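Local coordinates for mosquitocidal toxin (PDB 2VSE), which probably kills mosquito larvae by ADP-ribosylating host proteins with a catalytic domain that is joined to four ricin-B-like lectin domains, at residues Asp208-Ser213 / Asn261-Asn266. Sequence-based numbering, arbitrary orientation.
Sequences DVSGPS and NNNSLN
N261 sets its carboxamide against the CA-CB side of P212, with CG 3.8 Å from P212 CB, ND2 closest to P212 CB and OD1 closest to P212 CA. A first torsion of -171° turns CG away from its own backbone N and lets the amide run beside P212, whose CG also meets the backbone O of N261 at 3.5 Å. Next along the chain, N262 OD1 approaches G211 CA, while N262 CA sends its hydrogen to G211 O in a CH...O contact of 3.4 Å, bent to 135° at the hydrogen. Contacts of this kind, van der Waals with one CH...O, join two loops here: 208-213 runs from strand 190-196 towards strand 217-219 of the ADP-ribosyltransferase sheet, and 261-266, probably part of a linker, precedes strand 271-277, the first of the ricin-B-like lectin strands. The touching parts, 210-213 and 261-264, run 91° apart. Further along, S264 presses CB against S213 N at 3.2 Å, and its OG lies 3.3 Å from S213 CB. That hydroxyl donates to N262 O from above the carbonyl plane, holding the 262-264 part of the loop together. S210 CB and OG face N263 ND2. P212 also touches I191 and I194 of strand 190-196, Y184 OH bonds to S210 O, and D208 forms a salt bridge with K362 from the lectin region.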
loop_
_atom_site.group_PDB
_atom_site.type_symbol
_atom_site.label_atom_id
_atom_site.label_comp_id
_atom_site.label_asym_id
_atom_site.label_seq_id
_atom_site.Cartn_x
_atom_site.Cartn_y
_atom_site.Cartn_z
ATOM N N ASP A 208 3.600 22.067 13.079
ATOM C CA ASP A 208 3.440 22.977 11.951
ATOM C C ASP A 208 2.022 22.903 11.398
ATOM O O ASP A 208 1.681 23.628 10.466
ATOM C CB ASP A 208 4.442 22.661 10.837
ATOM C CG ASP A 208 5.893 22.809 11.272
ATOM O OD1 ASP A 208 6.201 23.637 12.168
ATOM O OD2 ASP A 208 6.739 22.093 10.696
ATOM N N VAL A 209 1.205 22.009 11.950
ATOM C CA VAL A 209 -0.211 21.941 11.590
ATOM C C VAL A 209 -0.879 23.203 12.110
ATOM O O VAL A 209 -0.704 23.591 13.283
ATOM C CB VAL A 209 -0.935 20.685 12.161
ATOM C CG1 VAL A 209 -2.444 20.750 11.890
ATOM C CG2 VAL A 209 -0.347 19.404 11.589
ATOM N N SER A 210 -1.621 23.847 11.216
ATOM C CA SER A 210 -2.321 25.083 11.519
ATOM C C SER A 210 -3.810 24.968 11.197
ATOM O O SER A 210 -4.244 24.087 10.453
ATOM C CB SER A 210 -1.703 26.242 10.723
ATOM O OG SER A 210 -1.522 25.862 9.360
ATOM N N GLY A 211 -4.585 25.880 11.766
ATOM C CA GLY A 211 -6.016 25.948 11.516
ATOM C C GLY A 211 -6.555 27.175 12.212
ATOM O O GLY A 211 -5.778 28.015 12.665
ATOM N N PRO A 212 -7.886 27.285 12.322
ATOM C CA PRO A 212 -8.428 28.477 12.964
ATOM C C PRO A 212 -8.153 28.494 14.462
ATOM O O PRO A 212 -8.064 27.443 15.102
ATOM C CB PRO A 212 -9.934 28.381 12.692
ATOM C CG PRO A 212 -10.084 27.301 11.636
ATOM C CD PRO A 212 -8.950 26.367 11.888
ATOM N N SER A 213 -8.004 29.705 14.985
ATOM C CA SER A 213 -7.862 29.982 16.407
ATOM C C SER A 213 -9.031 29.426 17.206
ATOM O O SER A 213 -10.131 29.238 16.662
ATOM C CB SER A 213 -7.819 31.500 16.598
ATOM O OG SER A 213 -8.721 32.129 15.690
ATOM N N ASN A 261 -9.037 30.721 7.320
ATOM C CA ASN A 261 -8.624 31.082 8.670
ATOM C C ASN A 261 -7.603 30.075 9.199
ATOM O O ASN A 261 -7.945 28.918 9.450
ATOM C CB ASN A 261 -9.852 31.134 9.580
ATOM C CG ASN A 261 -9.553 31.713 10.940
ATOM O OD1 ASN A 261 -8.397 31.934 11.302
ATOM N ND2 ASN A 261 -10.604 31.957 11.711
ATOM N N ASN A 262 -6.358 30.526 9.370
ATOM C CA ASN A 262 -5.236 29.636 9.682
ATOM C C ASN A 262 -4.193 30.256 10.632
ATOM O O ASN A 262 -4.463 31.242 11.325
ATOM C CB ASN A 262 -4.548 29.171 8.379
ATOM C CG ASN A 262 -5.089 27.830 7.838
ATOM O OD1 ASN A 262 -6.177 27.367 8.193
ATOM N ND2 ASN A 262 -4.312 27.213 6.958
ATOM N N ASN A 263 -3.013 29.630 10.665
ATOM C CA ASN A 263 -1.813 30.121 11.366
ATOM C C ASN A 263 -2.136 30.781 12.713
ATOM O O ASN A 263 -1.790 31.960 12.964
ATOM C CB ASN A 263 -1.005 31.059 10.441
ATOM C CG ASN A 263 -0.805 30.483 9.018
ATOM O OD1 ASN A 263 -0.732 31.238 8.040
ATOM N ND2 ASN A 263 -0.726 29.145 8.905
ATOM N N SER A 264 -2.806 30.022 13.583
ATOM C CA SER A 264 -3.423 30.641 14.765
ATOM C C SER A 264 -2.870 30.165 16.100
ATOM O O SER A 264 -3.404 30.481 17.170
ATOM C CB SER A 264 -4.947 30.520 14.709
ATOM O OG SER A 264 -5.533 31.744 14.270
ATOM N N LEU A 265 -1.776 29.426 16.035
ATOM C CA LEU A 265 -1.099 29.009 17.244
ATOM C C LEU A 265 0.394 29.280 17.100
ATOM O O LEU A 265 0.897 30.301 17.597
ATOM C CB LEU A 265 -1.423 27.524 17.586
ATOM C CG LEU A 265 -2.836 27.223 18.151
ATOM C CD1 LEU A 265 -2.918 25.882 18.860
ATOM C CD2 LEU A 265 -3.370 28.357 19.105
ATOM N N ASN A 266 1.071 28.393 16.365
ATOM C CA ASN A 266 2.536 28.297 16.345
ATOM C C ASN A 266 3.082 28.066 17.760
ATOM O O ASN A 266 4.031 28.721 18.216
ATOM C CB ASN A 266 3.181 29.516 15.672
ATOM C CG ASN A 266 4.342 29.132 14.773
ATOM O OD1 ASN A 266 5.503 29.340 15.116
ATOM N ND2 ASN A 266 4.030 28.559 13.614
#